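Local coordinates for aldehyde dehydrogenase family protein (Pseudomonas syringae pv. tomato, PDB 6X9L), which oxidises long-chain aliphatic aldehydes such as octanal with NAD+ as the electron acceptor, as a member of the aldehyde dehydrogenase family, at residues I100-G105 / S187-L192; L266-D271 / I298-R303; G141-R146 / V483-A488. The protein carries 1 engineered substitution. All coordinates share one frame; numbering follows the deposited sequence.

Interaction 1: I100-G105 / S187-L192; sequences ISLEMG and SPLSAL
Glu103, near the C-terminal end of helix 93-104, meets Ser187, Leu189 and Ser190 at the start of helix 188-201; the two helix segments run roughly antiparallel, at 151°, with their axes 8.6 Å apart at closest approach. The Glu103 carboxylate is the centre of the contact. Its CG sits between the backbone N and the carbonyl carbon (chi1 55°), and the chain then extends straight across to the first turn of the other helix. OE2 accepts a hydrogen bond from Ser190 OG at 2.5 Å. The hydroxyl comes in on the syn side of OE2, 22° out of the carboxylate plane. OE1 faces backbone amides: Ser190 N lies 3.3 Å from OE1, and Leu189 N makes a weaker, more bent bond to it. The exact place of OE1 is uncertain, so both amide bonds are less sure than the hydroxyl bond. Ser187 packs beside the carboxylate, its CB 3.5 Å from Glu103 CD. Apolar groups flank this polar centre. Leu102 CD2 touches Leu189 CD1 at 4.0 Å, and Ile100 CG1 lies 3.8 Å from Ser190 CB. Pro161, on helix 161-174, also packs on Glu103, Ser187 and Ser190. Ser187 also touches Trp158, an NAD+-binding residue, so the contact backs onto the cofactor site. Helix 188-201 follows strand 178-182 in the cofactor-binding sheet. Glu103 is buried at the N-terminal end of helix 188-201, whose dipole, with the Ser190 hydroxyl, would be expected to favour the anion.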
loop_
_atom_site.group_PDB
_atom_site.type_symbol
_atom_site.label_atom_id
_atom_site.label_comp_id
_atom_site.label_asym_id
_atom_site.label_seq_id
_atom_site.Cartn_x
_atom_site.Cartn_y
_atom_site.Cartn_z
ATOM N N ILE A 100 7.464 -2.182 -31.245
ATOM C CA ILE A 100 7.344 -3.267 -30.265
ATOM C C ILE A 100 7.920 -4.567 -30.825
ATOM O O ILE A 100 8.771 -5.217 -30.204
ATOM C CB ILE A 100 5.873 -3.447 -29.855
ATOM C CG1 ILE A 100 5.358 -2.203 -29.110
ATOM C CG2 ILE A 100 5.681 -4.787 -29.107
ATOM C CD1 ILE A 100 3.819 -2.055 -29.085
ATOM N N SER A 101 7.435 -4.977 -31.999
ATOM C CA SER A 101 7.953 -6.161 -32.674
ATOM C C SER A 101 9.471 -6.103 -32.808
ATOM O O SER A 101 10.174 -7.081 -32.517
ATOM C CB SER A 101 7.302 -6.284 -34.054
ATOM O OG SER A 101 7.622 -7.508 -34.686
ATOM N N LEU A 102 9.992 -4.958 -33.257
ATOM C CA LEU A 102 11.430 -4.842 -33.482
ATOM C C LEU A 102 12.220 -5.057 -32.193
ATOM O O LEU A 102 13.233 -5.774 -32.185
ATOM C CB LEU A 102 11.763 -3.476 -34.076
ATOM C CG LEU A 102 13.252 -3.301 -34.372
ATOM C CD1 LEU A 102 13.630 -4.213 -35.507
ATOM C CD2 LEU A 102 13.611 -1.844 -34.688
ATOM N N GLU A 103 11.755 -4.465 -31.085
ATOM C CA GLU A 103 12.570 -4.439 -29.877
ATOM C C GLU A 103 12.444 -5.726 -29.070
ATOM O O GLU A 103 13.442 -6.191 -28.515
ATOM C CB GLU A 103 12.219 -3.227 -29.020
ATOM C CG GLU A 103 10.757 -3.135 -28.677
ATOM C CD GLU A 103 10.421 -1.908 -27.843
ATOM O OE1 GLU A 103 11.326 -1.076 -27.608
ATOM O OE2 GLU A 103 9.254 -1.783 -27.406
ATOM N N MET A 104 11.247 -6.328 -28.985
ATOM C CA MET A 104 11.102 -7.525 -28.158
ATOM C C MET A 104 10.495 -8.706 -28.907
ATOM O O MET A 104 10.054 -9.673 -28.275
ATOM C CB MET A 104 10.279 -7.238 -26.901
ATOM C CG MET A 104 8.997 -6.476 -27.136
ATOM S SD MET A 104 7.668 -7.450 -27.835
ATOM C CE MET A 104 7.478 -8.765 -26.637
ATOM N N GLY A 105 10.468 -8.660 -30.234
ATOM C CA GLY A 105 10.189 -9.854 -31.001
ATOM C C GLY A 105 8.739 -10.287 -31.107
ATOM O O GLY A 105 8.480 -11.373 -31.646
ATOM N N SER A 187 13.331 -2.691 -24.005
ATOM C CA SER A 187 12.244 -2.332 -24.915
ATOM C C SER A 187 12.076 -0.816 -24.918
ATOM O O SER A 187 10.986 -0.291 -24.675
ATOM C CB SER A 187 10.939 -3.034 -24.524
ATOM O OG SER A 187 10.526 -2.665 -23.219
ATOM N N PRO A 188 13.130 -0.090 -25.197
ATOM C CA PRO A 188 13.069 1.370 -25.086
ATOM C C PRO A 188 12.509 2.072 -26.310
ATOM O O PRO A 188 12.130 3.242 -26.217
ATOM C CB PRO A 188 14.532 1.744 -24.891
ATOM C CG PRO A 188 15.236 0.723 -25.745
ATOM C CD PRO A 188 14.463 -0.562 -25.597
ATOM N N LEU A 189 12.455 1.394 -27.457
ATOM C CA LEU A 189 12.141 2.086 -28.704
ATOM C C LEU A 189 10.686 2.547 -28.749
ATOM O O LEU A 189 10.396 3.659 -29.218
ATOM C CB LEU A 189 12.459 1.183 -29.892
ATOM C CG LEU A 189 13.891 0.661 -29.823
ATOM C CD1 LEU A 189 14.231 -0.193 -31.049
ATOM C CD2 LEU A 189 14.864 1.814 -29.615
ATOM N N SER A 190 9.759 1.702 -28.284
ATOM C CA SER A 190 8.350 2.066 -28.320
ATOM C C SER A 190 8.045 3.146 -27.296
ATOM O O SER A 190 7.243 4.051 -27.558
ATOM C CB SER A 190 7.475 0.821 -28.109
ATOM O OG SER A 190 7.712 0.158 -26.869
ATOM N N ALA A 191 8.705 3.094 -26.140
ATOM C CA ALA A 191 8.616 4.200 -25.196
ATOM C C ALA A 191 9.067 5.513 -25.845
ATOM O O ALA A 191 8.451 6.563 -25.630
ATOM C CB ALA A 191 9.442 3.880 -23.944
ATOM N N LEU A 192 10.129 5.469 -26.660
ATOM C CA LEU A 192 10.568 6.670 -27.367
ATOM C C LEU A 192 9.459 7.245 -28.239
ATOM O O LEU A 192 9.248 8.460 -28.254
ATOM C CB LEU A 192 11.804 6.372 -28.213
ATOM C CG LEU A 192 13.153 6.269 -27.505
ATOM C CD1 LEU A 192 14.231 5.956 -28.527
ATOM C CD2 LEU A 192 13.476 7.544 -26.743
#

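Interaction 2: L266-D271 / I298-R303; sequences LLPDAD and IVPRNR
Leu266 lies alongside Val299, the two side chains running in the same sense. Its CB and CD2 both rest on Val299 CG1, with CD2 to CG1 at 3.8 Å. The Val299 branch that does the touching is the one anti to its carbonyl carbon (chi1 -64°). Beside this pair, on the backbone, Leu266 N donates to Ile298 O at 2.8 Å. This bond ties parallel strands 263-266 and 296-300 together. Helix 272-284 lies between them in the sequence, so the unit is a beta-alpha-beta crossover, and Phe272 of that helix packs on Leu266, Pro300 and Arg303. At the ends of the two strands, Pro300 CD approaches Leu266 O at 3.4 Å, and that carbonyl also hydrogen-bonds to Tyr402 OH on strand 396-402. Further out, the Pro268 and Pro300 rings touch loosely, CG to CG at 4.4 Å. Pro268 is the second residue of the type I turn 267-270, and a water bridges its carbonyl to Arg303. The water is 2.5 Å from Pro268 O, to which it donates, and 2.9 Å from Arg303 NE, from which it accepts. It sits at the edge of the guanidinium, in its plane. Arg303 NH1 is engaged elsewhere, in a salt bridge with Glu306. The contact thus changes character along its length: a backbone bond and buried apolar groups hold the strands, while a single water carries the polar link between the more exposed loops.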
loop_
_atom_site.group_PDB
_atom_site.type_symbol
_atom_site.label_atom_id
_atom_site.label_comp_id
_atom_site.label_asym_id
_atom_site.label_seq_id
_atom_site.Cartn_x
_atom_site.Cartn_y
_atom_site.Cartn_z
ATOM N N LEU A 266 -9.216 -27.425 -14.890
ATOM C CA LEU A 266 -10.305 -28.016 -15.649
ATOM C C LEU A 266 -11.103 -28.904 -14.691
ATOM O O LEU A 266 -10.611 -29.941 -14.230
ATOM C CB LEU A 266 -9.774 -28.794 -16.855
ATOM C CG LEU A 266 -9.318 -27.893 -18.017
ATOM C CD1 LEU A 266 -8.337 -26.774 -17.551
ATOM C CD2 LEU A 266 -8.710 -28.706 -19.153
ATOM N N LEU A 267 -12.316 -28.461 -14.366
ATOM C CA LEU A 267 -13.240 -29.236 -13.560
ATOM C C LEU A 267 -13.741 -30.447 -14.351
ATOM O O LEU A 267 -13.747 -30.435 -15.587
ATOM C CB LEU A 267 -14.412 -28.349 -13.138
ATOM C CG LEU A 267 -14.029 -27.176 -12.227
ATOM C CD1 LEU A 267 -15.163 -26.217 -12.094
ATOM C CD2 LEU A 267 -13.602 -27.662 -10.846
ATOM N N PRO A 268 -14.156 -31.512 -13.658
ATOM C CA PRO A 268 -14.466 -32.774 -14.358
ATOM C C PRO A 268 -15.557 -32.666 -15.414
ATOM O O PRO A 268 -15.580 -33.480 -16.351
ATOM C CB PRO A 268 -14.895 -33.706 -13.219
ATOM C CG PRO A 268 -14.283 -33.137 -12.003
ATOM C CD PRO A 268 -14.208 -31.659 -12.194
ATOM N N ASP A 269 -16.459 -31.707 -15.262
ATOM C CA ASP A 269 -17.591 -31.569 -16.203
ATOM C C ASP A 269 -17.233 -30.687 -17.390
ATOM O O ASP A 269 -18.126 -30.340 -18.122
ATOM C CB ASP A 269 -18.816 -31.032 -15.473
ATOM C CG ASP A 269 -18.683 -29.594 -15.028
ATOM O OD1 ASP A 269 -17.581 -29.095 -15.048
ATOM O OD2 ASP A 269 -19.686 -29.000 -14.689
ATOM N N ALA A 270 -15.966 -30.372 -17.583
ATOM C CA ALA A 270 -15.568 -29.492 -18.703
ATOM C C ALA A 270 -15.451 -30.267 -20.005
ATOM O O ALA A 270 -15.207 -31.431 -19.945
ATOM C CB ALA A 270 -14.279 -28.800 -18.381
ATOM N N ASP A 271 -15.616 -29.599 -21.138
ATOM C CA ASP A 271 -15.460 -30.264 -22.449
ATOM C C ASP A 271 -13.963 -30.245 -22.744
ATOM O O ASP A 271 -13.517 -29.368 -23.431
ATOM C CB ASP A 271 -16.274 -29.516 -23.495
ATOM C CG ASP A 271 -16.141 -30.056 -24.900
ATOM O OD1 ASP A 271 -15.565 -31.112 -25.065
ATOM O OD2 ASP A 271 -16.629 -29.396 -25.810
ATOM N N ILE A 298 -4.450 -27.806 -14.374
ATOM C CA ILE A 298 -4.781 -28.752 -13.311
ATOM C C ILE A 298 -6.032 -29.518 -13.728
ATOM O O ILE A 298 -7.099 -28.923 -13.949
ATOM C CB ILE A 298 -4.959 -28.028 -11.970
ATOM C CG1 ILE A 298 -3.657 -27.286 -11.649
ATOM C CG2 ILE A 298 -5.297 -29.005 -10.861
ATOM C CD1 ILE A 298 -3.831 -26.114 -10.717
ATOM N N VAL A 299 -5.894 -30.840 -13.845
ATOM C CA VAL A 299 -6.881 -31.666 -14.542
ATOM C C VAL A 299 -7.043 -32.985 -13.808
ATOM O O VAL A 299 -6.138 -33.443 -13.096
ATOM C CB VAL A 299 -6.462 -31.928 -16.008
ATOM C CG1 VAL A 299 -6.413 -30.627 -16.797
ATOM C CG2 VAL A 299 -5.102 -32.601 -16.064
ATOM N N PRO A 300 -8.218 -33.617 -13.956
ATOM C CA PRO A 300 -8.476 -34.910 -13.292
ATOM C C PRO A 300 -7.514 -35.998 -13.750
ATOM O O PRO A 300 -7.230 -36.138 -14.938
ATOM C CB PRO A 300 -9.917 -35.240 -13.707
ATOM C CG PRO A 300 -10.528 -33.930 -14.056
ATOM C CD PRO A 300 -9.420 -33.091 -14.629
ATOM N N ARG A 301 -7.033 -36.795 -12.793
ATOM C CA ARG A 301 -6.002 -37.778 -13.118
ATOM C C ARG A 301 -6.467 -38.703 -14.229
ATOM O O ARG A 301 -5.742 -38.953 -15.200
ATOM C CB ARG A 301 -5.621 -38.587 -11.878
ATOM C CG ARG A 301 -4.453 -39.553 -12.083
ATOM C CD ARG A 301 -3.861 -40.008 -10.742
ATOM N NE ARG A 301 -2.717 -39.181 -10.326
ATOM C CZ ARG A 301 -2.745 -38.264 -9.358
ATOM N NH1 ARG A 301 -3.865 -38.044 -8.686
ATOM N NH2 ARG A 301 -1.654 -37.561 -9.058
ATOM N N ASN A 302 -7.684 -39.222 -14.106
ATOM C CA ASN A 302 -8.219 -40.132 -15.108
ATOM C C ASN A 302 -8.413 -39.443 -16.454
ATOM O O ASN A 302 -8.896 -40.064 -17.408
ATOM C CB ASN A 302 -9.545 -40.709 -14.632
ATOM C CG ASN A 302 -10.621 -39.662 -14.521
ATOM O OD1 ASN A 302 -10.341 -38.469 -14.354
ATOM N ND2 ASN A 302 -11.872 -40.096 -14.614
ATOM N N ARG A 303 -8.077 -38.162 -16.548
ATOM C CA ARG A 303 -8.178 -37.446 -17.812
ATOM C C ARG A 303 -6.822 -36.972 -18.324
ATOM O O ARG A 303 -6.754 -36.383 -19.405
ATOM C CB ARG A 303 -9.142 -36.256 -17.678
ATOM C CG ARG A 303 -10.596 -36.655 -17.387
ATOM C CD ARG A 303 -11.276 -37.302 -18.609
ATOM N NE ARG A 303 -12.425 -36.526 -19.074
ATOM C CZ ARG A 303 -12.721 -36.339 -20.355
ATOM N NH1 ARG A 303 -11.945 -36.862 -21.290
ATOM N NH2 ARG A 303 -13.779 -35.622 -20.706
HETATM O O HOH W 1 -14.007 -35.283 -16.963
#

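Interaction 3: G141-R146 / V483-A488; sequences GTAIER and VGFAPA
Phe485 packs on Ala143 where the strand 143-155 meets the loop after strand 477-483; these antiparallel strands belong to the extended sheet that carries the dimer contact, as in the oligomerisation domain of aldehyde dehydrogenases. Phe485 CB lies 3.2 Å from Gly141 O and also approaches Ala143 N. The first torsion sets CG anti to the backbone N (chi1 -174°), which brings the ring to the Ala143 methyl. CG is the ring atom nearest that methyl, 3.5 Å from Ala143 CB. CD1 and CD2 flank the same methyl almost equally. CE1 and CE2 follow a little further off, and CZ ends 4.2 Å from Ala143 CB. The methyl therefore stands over one face of the ring, as a CH-pi contact: Ala143 CB is 3.6 Å from the ring centroid and 15° off its normal. Glu145 OE2 comes only to the fringe of the ring, obliquely near CE1. Arg432 of the second subunit makes a cation-pi contact with the same ring. A second side-chain pair is Thr142 and Val483, which extend next to each other in a common direction, with Thr142 OG1 3.4 Å from Val483 CG1. That hydroxyl has its hydrogen bond outside the pair, with Asn451 ND2 of the second subunit. Val483 itself joins a parallel ladder with a strand of that subunit, so the sheet runs on across the dimer interface. The loop turns at Gly484, which has a positive phi. Beyond it, Ala486 N hydrogen-bonds to Gly141 O at 3.2 Å, the donor standing 41° out of the carbonyl plane.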
loop_
_atom_site.group_PDB
_atom_site.type_symbol
_atom_site.label_atom_id
_atom_site.label_comp_id
_atom_site.label_asym_id
_atom_site.label_seq_id
_atom_site.Cartn_x
_atom_site.Cartn_y
_atom_site.Cartn_z
ATOM N N GLY A 141 -21.033 16.721 8.316
ATOM C CA GLY A 141 -20.076 17.786 8.534
ATOM C C GLY A 141 -18.671 17.442 8.095
ATOM O O GLY A 141 -17.759 18.252 8.280
ATOM N N THR A 142 -18.460 16.251 7.524
ATOM C CA THR A 142 -17.152 15.805 7.057
ATOM C C THR A 142 -17.193 15.614 5.553
ATOM O O THR A 142 -18.146 15.041 5.022
ATOM C CB THR A 142 -16.713 14.477 7.729
ATOM O OG1 THR A 142 -16.447 14.696 9.123
ATOM C CG2 THR A 142 -15.457 13.913 7.054
ATOM N N ALA A 143 -16.161 16.091 4.867
ATOM C CA ALA A 143 -16.041 15.953 3.423
ATOM C C ALA A 143 -14.780 15.162 3.093
ATOM O O ALA A 143 -13.727 15.372 3.703
ATOM C CB ALA A 143 -15.998 17.324 2.720
ATOM N N ILE A 144 -14.907 14.244 2.136
ATOM C CA ILE A 144 -13.796 13.450 1.625
ATOM C C ILE A 144 -13.363 14.052 0.298
ATOM O O ILE A 144 -14.165 14.148 -0.639
ATOM C CB ILE A 144 -14.196 11.983 1.429
ATOM C CG1 ILE A 144 -15.009 11.479 2.627
ATOM C CG2 ILE A 144 -12.964 11.132 1.111
ATOM C CD1 ILE A 144 -14.209 11.209 3.851
ATOM N N GLU A 145 -12.104 14.455 0.202
ATOM C CA GLU A 145 -11.558 14.944 -1.052
ATOM C C GLU A 145 -10.447 14.007 -1.505
ATOM O O GLU A 145 -9.586 13.635 -0.713
ATOM C CB GLU A 145 -11.060 16.380 -0.898
ATOM C CG GLU A 145 -12.192 17.350 -0.531
ATOM C CD GLU A 145 -11.777 18.813 -0.603
ATOM O OE1 GLU A 145 -10.639 19.083 -1.047
ATOM O OE2 GLU A 145 -12.590 19.684 -0.219
ATOM N N ARG A 146 -10.494 13.596 -2.763
ATOM C CA ARG A 146 -9.480 12.737 -3.346
ATOM C C ARG A 146 -8.539 13.603 -4.174
ATOM O O ARG A 146 -8.987 14.326 -5.070
ATOM C CB ARG A 146 -10.134 11.642 -4.188
ATOM C CG ARG A 146 -10.950 10.665 -3.354
ATOM C CD ARG A 146 -10.018 9.811 -2.533
ATOM N NE ARG A 146 -10.263 8.394 -2.791
ATOM C CZ ARG A 146 -9.334 7.441 -2.797
ATOM N NH1 ARG A 146 -8.053 7.725 -2.564
ATOM N NH2 ARG A 146 -9.691 6.188 -3.054
ATOM N N VAL A 483 -12.968 17.278 8.479
ATOM C CA VAL A 483 -13.955 17.218 9.553
ATOM C C VAL A 483 -14.328 18.640 9.965
ATOM O O VAL A 483 -13.480 19.540 9.979
ATOM C CB VAL A 483 -13.416 16.411 10.754
ATOM C CG1 VAL A 483 -14.571 15.934 11.621
ATOM C CG2 VAL A 483 -12.557 15.221 10.295
ATOM N N GLY A 484 -15.600 18.852 10.301
ATOM C CA GLY A 484 -16.081 20.207 10.491
ATOM C C GLY A 484 -16.297 20.975 9.204
ATOM O O GLY A 484 -16.356 22.206 9.226
ATOM N N PHE A 485 -16.385 20.271 8.074
ATOM C CA PHE A 485 -16.675 20.903 6.788
ATOM C C PHE A 485 -17.984 21.676 6.842
ATOM O O PHE A 485 -18.070 22.797 6.333
ATOM C CB PHE A 485 -16.714 19.819 5.709
ATOM C CG PHE A 485 -16.867 20.326 4.312
ATOM C CD1 PHE A 485 -15.782 20.822 3.618
ATOM C CD2 PHE A 485 -18.089 20.235 3.659
ATOM C CE1 PHE A 485 -15.916 21.255 2.312
ATOM C CE2 PHE A 485 -18.230 20.665 2.360
ATOM C CZ PHE A 485 -17.143 21.180 1.682
ATOM N N ALA A 486 -19.018 21.090 7.450
ATOM C CA ALA A 486 -20.238 21.808 7.814
ATOM C C ALA A 486 -20.366 21.849 9.332
ATOM O O ALA A 486 -20.394 20.787 9.969
ATOM C CB ALA A 486 -21.464 21.141 7.196
ATOM N N PRO A 487 -20.427 23.029 9.951
ATOM C CA PRO A 487 -20.576 23.096 11.415
ATOM C C PRO A 487 -21.753 22.261 11.905
ATOM O O PRO A 487 -22.737 22.061 11.192
ATOM C CB PRO A 487 -20.804 24.589 11.684
ATOM C CG PRO A 487 -20.171 25.285 10.516
ATOM C CD PRO A 487 -20.302 24.360 9.332
ATOM N N ALA A 488 -21.647 21.788 13.147
ATOM C CA ALA A 488 -22.619 20.874 13.734
ATOM C C ALA A 488 -23.732 21.641 14.451
ATOM O O ALA A 488 -23.702 22.867 14.567
ATOM C CB ALA A 488 -21.924 19.901 14.690
#

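In the fold
The three contacts sit in separate parts of the subunit. Their centres are about 40 Å (interactions 1 and 2), 48 Å (1 and 3) and 55 Å (2 and 3) apart, and none touches another. Interaction 1 joins two helices beside the NAD+ site. Interaction 2 lies in the other sheet, between neighbouring strands 263-266 and 296-300. Interaction 3 lies at the dimer interface. Along the chain, interactions 1 and 3 alternate, since 141-146 falls between 100-105 and 187-192. Interaction 2 comes after interaction 1 and before 483-488. Strand 143-155 runs from the interface into the sheet that also holds strand 178-182, so cofactor region and dimer arm share one sheet.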